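Local atomic coordinates of immunity 23 family protein (Burkholderia dolosa AU0158, PDB entry 5FFP), a protein that probably acts as an immunity protein (CdiI), protecting its cell by neutralising the cognate toxin of contact-dependent growth inhibition. Residues A[38-43]-A[104-110]; A[54-58]-A[97-101]. One frame throughout, in Å; residues are numbered along the deposited sequence.

In the fold
Both contacts are held together by packing rather than by hydrogen bonds between their segments. Contact 1 sets helix 103-108 and the start of strand 110-117 against strand 36-44, an outermost strand, within this chain, of the four-stranded antiparallel sheet. Contact 2 joins two loops, 54-58 and 97-101, beside strand 110-117 and helix 143-154. Their centres are about 16 Å apart. The chain leads from 97-101 straight into helix 103-108, so the two contacts follow closely on that side. They also touch: Ser101 OG lies 2.9 Å from Tyr110 O, a probable hydrogen bond, and the CB of Ser101 packs on the Ser106 hydroxyl. No ligand or active site is identified near either contact.

Contact 1. Residues A[38-43]-A[104-110]; sequences VWSSNS and SLSDEGY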
ATOM      1  N   VAL A  38     -23.126 -11.722  -1.065  1.00 27.54           N
ATOM      2  CA  VAL A  38     -22.767 -10.352  -0.731  1.00 27.34           C
ATOM      3  C   VAL A  38     -22.955  -9.553  -2.010  1.00 24.96           C
ATOM      4  O   VAL A  38     -22.553  -9.976  -3.090  1.00 24.09           O
ATOM      5  CB  VAL A  38     -21.342 -10.242  -0.132  1.00 29.67           C
ATOM      6  CG1 VAL A  38     -21.229 -11.065   1.144  1.00 31.76           C
ATOM      7  CG2 VAL A  38     -20.276 -10.691  -1.121  1.00 29.95           C
ATOM      8  N   TRP A  39     -23.617  -8.417  -1.905  1.00 23.96           N
ATOM      9  CA  TRP A  39     -24.065  -7.717  -3.090  1.00 22.29           C
ATOM     10  C   TRP A  39     -24.040  -6.205  -2.874  1.00 22.58           C
ATOM     11  O   TRP A  39     -23.962  -5.697  -1.725  1.00 24.16           O
ATOM     12  CB  TRP A  39     -25.490  -8.182  -3.471  1.00 21.50           C
ATOM     13  CG  TRP A  39     -26.516  -7.853  -2.467  1.00 21.70           C
ATOM     14  CD1 TRP A  39     -26.949  -8.655  -1.458  1.00 22.68           C
ATOM     15  CD2 TRP A  39     -27.266  -6.645  -2.368  1.00 21.65           C
ATOM     16  NE1 TRP A  39     -27.908  -8.015  -0.724  1.00 23.38           N
ATOM     17  CE2 TRP A  39     -28.122  -6.773  -1.258  1.00 22.63           C
ATOM     18  CE3 TRP A  39     -27.325  -5.467  -3.132  1.00 21.28           C
ATOM     19  CZ2 TRP A  39     -28.988  -5.758  -0.859  1.00 23.38           C
ATOM     20  CZ3 TRP A  39     -28.197  -4.425  -2.719  1.00 21.50           C
ATOM     21  CH2 TRP A  39     -29.010  -4.592  -1.603  1.00 22.79           C
ATOM     22  N   SER A  40     -24.106  -5.484  -3.982  1.00 21.26           N
ATOM     23  CA  SER A  40     -24.151  -4.041  -3.967  1.00 21.09           C
ATOM     24  C   SER A  40     -25.048  -3.609  -5.077  1.00 19.85           C
ATOM     25  O   SER A  40     -24.989  -4.170  -6.156  1.00 19.05           O
ATOM     26  CB  SER A  40     -22.748  -3.464  -4.262  1.00 21.72           C
ATOM     27  OG  SER A  40     -22.852  -2.128  -4.624  1.00 21.63           O
ATOM     28  N   SER A  41     -25.865  -2.592  -4.817  1.00 20.01           N
ATOM     29  CA  SER A  41     -26.644  -1.997  -5.854  1.00 19.69           C
ATOM     30  C   SER A  41     -26.011  -0.681  -6.299  1.00 19.92           C
ATOM     31  O   SER A  41     -26.725   0.244  -6.671  1.00 20.22           O
ATOM     32  CB  SER A  41     -28.053  -1.743  -5.357  1.00 20.36           C
ATOM     33  OG  SER A  41     -28.041  -0.833  -4.267  1.00 21.04           O
ATOM     34  N   ASN A  42     -24.689  -0.632  -6.272  1.00 20.19           N
ATOM     35  CA  ASN A  42     -23.895   0.574  -6.473  1.00 20.77           C
ATOM     36  C   ASN A  42     -22.882   0.396  -7.577  1.00 20.58           C
ATOM     37  O   ASN A  42     -21.940   1.184  -7.673  1.00 21.30           O
ATOM     38  CB  ASN A  42     -23.061   0.924  -5.225  1.00 21.88           C
ATOM     39  CG  ASN A  42     -23.904   1.377  -4.064  1.00 22.94           C
ATOM     40  OD1 ASN A  42     -25.017   1.871  -4.253  1.00 23.56           O
ATOM     41  ND2 ASN A  42     -23.383   1.242  -2.859  1.00 24.30           N
ATOM     42  N   SER A  43     -23.063  -0.611  -8.425  1.00 19.93           N
ATOM     43  CA  SER A  43     -22.034  -0.947  -9.391  1.00 19.94           C
ATOM     44  C   SER A  43     -22.264  -0.275 -10.710  1.00 20.12           C
ATOM     45  O   SER A  43     -23.404  -0.064 -11.070  1.00 19.76           O
ATOM     46  CB  SER A  43     -22.011  -2.440  -9.600  1.00 20.10           C
ATOM     47  OG  SER A  43     -21.335  -2.807 -10.812  1.00 20.62           O
ATOM     48  N   SER A 104     -17.178  -2.341  -6.563  1.00 51.74           N
ATOM     49  CA  SER A 104     -18.413  -1.978  -5.880  1.00 52.83           C
ATOM     50  C   SER A 104     -18.444  -2.687  -4.530  1.00 51.13           C
ATOM     51  O   SER A 104     -18.860  -2.095  -3.544  1.00 52.36           O
ATOM     52  CB  SER A 104     -19.651  -2.275  -6.741  1.00 53.63           C
ATOM     53  OG  SER A 104     -19.594  -3.567  -7.320  1.00 51.72           O
ATOM     54  N   LEU A 105     -17.974  -3.941  -4.488  1.00 48.70           N
ATOM     55  CA  LEU A 105     -18.004  -4.721  -3.247  1.00 47.81           C
ATOM     56  C   LEU A 105     -16.973  -4.230  -2.230  1.00 48.32           C
ATOM     57  O   LEU A 105     -17.325  -3.963  -1.096  1.00 49.34           O
ATOM     58  CB  LEU A 105     -17.828  -6.217  -3.513  1.00 45.75           C
ATOM     59  CG  LEU A 105     -18.931  -6.880  -4.343  1.00 45.57           C
ATOM     60  CD1 LEU A 105     -18.481  -8.287  -4.740  1.00 44.14           C
ATOM     61  CD2 LEU A 105     -20.246  -6.930  -3.578  1.00 46.27           C
ATOM     62  N   SER A 106     -15.718  -4.080  -2.642  1.00 48.06           N
ATOM     63  CA  SER A 106     -14.697  -3.395  -1.812  1.00 49.10           C
ATOM     64  C   SER A 106     -15.135  -2.064  -1.249  1.00 52.03           C
ATOM     65  O   SER A 106     -14.831  -1.727  -0.105  1.00 53.04           O
ATOM     66  CB  SER A 106     -13.478  -3.042  -2.672  1.00 48.68           C
ATOM     67  OG  SER A 106     -12.830  -4.180  -3.181  1.00 47.24           O
ATOM     68  N   ASP A 107     -15.796  -1.276  -2.090  1.00 54.08           N
ATOM     69  CA  ASP A 107     -16.128   0.074  -1.720  1.00 57.71           C
ATOM     70  C   ASP A 107     -17.206   0.106  -0.649  1.00 59.93           C
ATOM     71  O   ASP A 107     -17.297   1.055   0.123  1.00 62.79           O
ATOM     72  CB  ASP A 107     -16.491   0.903  -2.968  1.00 59.65           C
ATOM     73  CG  ASP A 107     -15.219   1.433  -3.722  1.00 59.59           C
ATOM     74  OD1 ASP A 107     -14.099   0.970  -3.413  1.00 57.47           O
ATOM     75  OD2 ASP A 107     -15.352   2.306  -4.620  1.00 61.75           O
ATOM     76  N   GLU A 108     -18.022  -0.937  -0.595  1.00 40.92           N
ATOM     77  CA  GLU A 108     -18.953  -1.111   0.512  1.00 42.51           C
ATOM     78  C   GLU A 108     -18.268  -1.686   1.752  1.00 41.68           C
ATOM     79  O   GLU A 108     -18.740  -1.497   2.865  1.00 43.93           O
ATOM     80  CB  GLU A 108     -20.082  -2.048   0.117  1.00 42.61           C
ATOM     81  CG  GLU A 108     -21.161  -1.380  -0.689  1.00 45.68           C
ATOM     82  CD  GLU A 108     -22.396  -2.235  -0.718  1.00 47.03           C
ATOM     83  OE1 GLU A 108     -22.234  -3.474  -0.592  1.00 45.35           O
ATOM     84  OE2 GLU A 108     -23.511  -1.673  -0.869  1.00 50.60           O
ATOM     85  N   GLY A 109     -17.192  -2.434   1.558  1.00 39.35           N
ATOM     86  CA  GLY A 109     -16.476  -3.020   2.679  1.00 39.20           C
ATOM     87  C   GLY A 109     -16.429  -4.521   2.704  1.00 37.20           C
ATOM     88  O   GLY A 109     -16.168  -5.111   3.754  1.00 38.11           O
ATOM     89  N   TYR A 110     -16.690  -5.153   1.567  1.00 35.74           N
ATOM     90  CA  TYR A 110     -16.563  -6.596   1.472  1.00 34.22           C
ATOM     91  C   TYR A 110     -15.215  -6.857   0.884  1.00 33.36           C
ATOM     92  O   TYR A 110     -14.920  -6.457  -0.233  1.00 32.99           O
ATOM     93  CB  TYR A 110     -17.663  -7.198   0.621  1.00 34.03           C
ATOM     94  CG  TYR A 110     -19.065  -7.080   1.220  1.00 36.08           C
ATOM     95  CD1 TYR A 110     -19.500  -7.959   2.207  1.00 36.81           C
ATOM     96  CD2 TYR A 110     -19.978  -6.123   0.753  1.00 37.79           C
ATOM     97  CE1 TYR A 110     -20.785  -7.875   2.731  1.00 39.32           C
ATOM     98  CE2 TYR A 110     -21.275  -6.029   1.271  1.00 40.08           C
ATOM     99  CZ  TYR A 110     -21.672  -6.898   2.258  1.00 41.12           C
ATOM    100  OH  TYR A 110     -22.946  -6.813   2.791  1.00 44.14           O
TER
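CG of Tyr110 stands anti to the carbonyl carbon (chi1 -67°), which carries the ring toward the strand, and the second torsion turns one face to Val38. Val38 CB sits 3.9 Å from the ring centroid and 17° off the ring normal, a CH-pi contact. CG1 of Val38 lies just beyond the CD1-CE1 side of the ring, 3.6 Å from Tyr110 CE1. Phe127 also meets the tyrosine ring, at an inclined angle.

Leu105 fills the middle. Its CD2 rests on the strand backbone, 3.9 Å from Val38 O. Leu29 and Tyr31 of strand 26-33 pack on the same leucine.

Glu108 reaches back to the strand with an extended chain. Its OE1 lies at the edge of the Tyr110 ring, in the ring plane, and 3.0 Å from Trp39 O. Both are acceptors, so this is not a hydrogen bond.

At the far end, Ser43 CB packs 3.5 Å from Ser104 OG. Both serine hydroxyls bond to Asp48 OD2, which ties strand and helix together from outside the two segments.

The chain turns a corner at Ser41. An ST turn spans it, with Asn42 N donating to Ser40 OG at 2.9 Å. Helix 104-108 passes strand 38-40 nearly perpendicularly, at 97°, with the axes 8.0 Å apart. The helix ends in a Schellman motif: Tyr110 N bonds to Leu105 O, Gly109 N bonds weakly to Ser106 O, and Gly109 has positive phi. Contact 1 is thus a helix packed across an outermost strand, within this chain, of the four-stranded antiparallel sheet, with its Schellman turn leading directly into strand 110-117.

Contact 2. Residues A[54-58]-A[97-101]; sequences RLHCM and THLVS
Thr97 meets His56 through its methyl group. CG2 stands anti to the threonine N and is modelled 3.1 Å from His56 ND1, shorter than a normal contact and doubtful in detail. CE1 of the imidazole is next, 3.5 Å from the same methyl. The two side chains lie side by side and point the same way. The other branch of Thr97, its hydroxyl, is engaged by Asp95 OD1. The carbonyl of Thr97 also faces His56, with O 3.7 Å from CB.

Leu55 presses both of its methyls on the opposing backbone. CD2 is 3.5 Å from Leu99 O, and CD1 is 3.7 Å from Val100 O. That second oxygen also accepts a hydrogen bond from the Tyr31 hydroxyl.

Leu55 opens a type I beta turn, closed by the bond from Met58 N to Leu55 O. The turn presents Leu55, His56 and Cys57 to segment 97-101. That segment is itself irregular, but His98 and Val100 make backbone bonds to Leu114 and Ile112 of strand 110-117. The turn is therefore packed on a chain lying along this strand.

Val100 takes up Leu55 CD1 at its CB, 4.0 Å away. Its CG1 meets Cys57 SG at 3.8 Å. Phe144 of helix 143-154 packs on both Val100 and Cys57, and Leu114 touches both as well. Nearby, Leu99 packs on Ala91 of the second subunit.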
ATOM      1  N   ARG A  54      -8.456  -7.593 -14.645  1.00 44.22           N
ATOM      2  CA  ARG A  54      -7.061  -7.235 -14.352  1.00 46.43           C
ATOM      3  C   ARG A  54      -6.685  -7.560 -12.904  1.00 46.95           C
ATOM      4  O   ARG A  54      -5.739  -7.007 -12.366  1.00 48.18           O
ATOM      5  CB  ARG A  54      -6.842  -5.740 -14.639  1.00 49.98           C
ATOM      6  CG  ARG A  54      -6.790  -5.403 -16.136  1.00 51.34           C
ATOM      7  CD  ARG A  54      -7.548  -4.139 -16.559  1.00 53.95           C
ATOM      8  NE  ARG A  54      -6.945  -2.868 -16.180  1.00 58.92           N
ATOM      9  CZ  ARG A  54      -7.264  -1.687 -16.748  1.00 62.76           C
ATOM     10  NH1 ARG A  54      -8.186  -1.608 -17.720  1.00 60.72           N
ATOM     11  NH2 ARG A  54      -6.654  -0.571 -16.348  1.00 67.44           N
ATOM     12  N   LEU A  55      -7.423  -8.453 -12.264  1.00 46.49           N
ATOM     13  CA  LEU A  55      -7.012  -8.937 -10.959  1.00 47.61           C
ATOM     14  C   LEU A  55      -5.751  -9.775 -11.106  1.00 48.73           C
ATOM     15  O   LEU A  55      -5.552 -10.467 -12.106  1.00 49.65           O
ATOM     16  CB  LEU A  55      -8.106  -9.775 -10.307  1.00 46.86           C
ATOM     17  CG  LEU A  55      -9.332  -8.996  -9.844  1.00 48.07           C
ATOM     18  CD1 LEU A  55     -10.482  -9.950  -9.511  1.00 48.31           C
ATOM     19  CD2 LEU A  55      -8.958  -8.108  -8.663  1.00 49.86           C
ATOM     20  N   HIS A  56      -4.880  -9.681 -10.109  1.00 50.58           N
ATOM     21  CA  HIS A  56      -3.609 -10.410 -10.114  1.00 51.21           C
ATOM     22  C   HIS A  56      -3.820 -11.902 -10.404  1.00 49.12           C
ATOM     23  O   HIS A  56      -3.040 -12.512 -11.144  1.00 50.21           O
ATOM     24  CB  HIS A  56      -2.880 -10.215  -8.768  1.00 52.84           C
ATOM     25  CG  HIS A  56      -1.413 -10.497  -8.830  1.00 55.79           C
ATOM     26  ND1 HIS A  56      -0.850 -11.633  -8.287  1.00 55.52           N
ATOM     27  CD2 HIS A  56      -0.389  -9.779  -9.359  1.00 59.69           C
ATOM     28  CE1 HIS A  56       0.458 -11.607  -8.487  1.00 59.38           C
ATOM     29  NE2 HIS A  56       0.764 -10.490  -9.128  1.00 60.61           N
ATOM     30  N   CYS A  57      -4.883 -12.477  -9.844  1.00 46.19           N
ATOM     31  CA  CYS A  57      -5.145 -13.899 -10.017  1.00 44.48           C
ATOM     32  C   CYS A  57      -5.537 -14.334 -11.426  1.00 44.47           C
ATOM     33  O   CYS A  57      -5.634 -15.532 -11.687  1.00 45.28           O
ATOM     34  CB  CYS A  57      -6.206 -14.366  -9.019  1.00 44.30           C
ATOM     35  SG  CYS A  57      -7.876 -13.784  -9.348  1.00 44.26           S
HETATM   36  N   MSE A  58      -5.755 -13.404 -12.345  1.00 44.26           N
HETATM   37  CA  MSE A  58      -6.180 -13.789 -13.681  1.00 46.46           C
HETATM   38  C   MSE A  58      -5.039 -14.250 -14.512  1.00 49.08           C
HETATM   39  O   MSE A  58      -5.249 -14.937 -15.516  1.00 51.65           O
HETATM   40  CB  MSE A  58      -6.866 -12.649 -14.424  1.00 46.86           C
HETATM   41  CG  MSE A  58      -8.089 -12.148 -13.675  1.00 46.60           C
HETATM   42 SE   MSE A  58      -9.475 -13.524 -13.434  1.00 52.04          SE
HETATM   43  CE  MSE A  58      -9.975 -13.905 -15.318  1.00 49.80           C
ATOM     44  N   THR A  97      -2.536  -8.899  -3.758  1.00 57.70           N
ATOM     45  CA  THR A  97      -2.365 -10.082  -4.592  1.00 58.36           C
ATOM     46  C   THR A  97      -3.593 -10.989  -4.524  1.00 56.37           C
ATOM     47  O   THR A  97      -4.078 -11.482  -5.534  1.00 56.44           O
ATOM     48  CB  THR A  97      -1.151 -10.869  -4.097  1.00 60.50           C
ATOM     49  OG1 THR A  97      -0.108  -9.956  -3.761  1.00 61.52           O
ATOM     50  CG2 THR A  97      -0.640 -11.823  -5.156  1.00 63.19           C
ATOM     51  N   HIS A  98      -4.095 -11.166  -3.309  1.00 54.56           N
ATOM     52  CA  HIS A  98      -5.145 -12.119  -3.032  1.00 53.36           C
ATOM     53  C   HIS A  98      -6.549 -11.518  -3.098  1.00 50.97           C
ATOM     54  O   HIS A  98      -7.531 -12.248  -3.125  1.00 50.53           O
ATOM     55  CB  HIS A  98      -4.892 -12.738  -1.666  1.00 54.20           C
ATOM     56  CG  HIS A  98      -3.713 -13.642  -1.651  1.00 56.29           C
ATOM     57  ND1 HIS A  98      -3.762 -14.924  -2.139  1.00 57.86           N
ATOM     58  CD2 HIS A  98      -2.439 -13.437  -1.256  1.00 57.76           C
ATOM     59  CE1 HIS A  98      -2.571 -15.480  -2.025  1.00 60.49           C
ATOM     60  NE2 HIS A  98      -1.750 -14.595  -1.497  1.00 60.46           N
ATOM     61  N   LEU A  99      -6.639 -10.199  -3.163  1.00 49.45           N
ATOM     62  CA  LEU A  99      -7.924  -9.523  -3.195  1.00 47.84           C
ATOM     63  C   LEU A  99      -8.629  -9.727  -4.524  1.00 47.30           C
ATOM     64  O   LEU A  99      -8.039  -9.474  -5.565  1.00 47.94           O
ATOM     65  CB  LEU A  99      -7.710  -8.035  -2.971  1.00 47.73           C
ATOM     66  CG  LEU A  99      -8.984  -7.197  -2.927  1.00 47.02           C
ATOM     67  CD1 LEU A  99      -9.872  -7.670  -1.795  1.00 46.79           C
ATOM     68  CD2 LEU A  99      -8.597  -5.752  -2.740  1.00 47.64           C
ATOM     69  N   VAL A 100      -9.875 -10.205  -4.490  1.00 46.37           N
ATOM     70  CA  VAL A 100     -10.652 -10.396  -5.713  1.00 46.11           C
ATOM     71  C   VAL A 100     -12.031  -9.755  -5.714  1.00 45.49           C
ATOM     72  O   VAL A 100     -12.816  -9.977  -6.669  1.00 45.83           O
ATOM     73  CB  VAL A 100     -10.773 -11.890  -6.066  1.00 46.76           C
ATOM     74  CG1 VAL A 100      -9.386 -12.521  -6.153  1.00 47.82           C
ATOM     75  CG2 VAL A 100     -11.630 -12.629  -5.058  1.00 46.21           C
ATOM     76  N   SER A 101     -12.351  -8.972  -4.683  1.00 44.82           N
ATOM     77  CA  SER A 101     -13.602  -8.211  -4.710  1.00 44.95           C
ATOM     78  C   SER A 101     -13.661  -7.295  -5.928  1.00 45.90           C
ATOM     79  O   SER A 101     -12.703  -6.600  -6.217  1.00 46.82           O
ATOM     80  CB  SER A 101     -13.764  -7.303  -3.486  1.00 45.20           C
ATOM     81  OG  SER A 101     -13.416  -7.937  -2.283  1.00 44.94           O
TER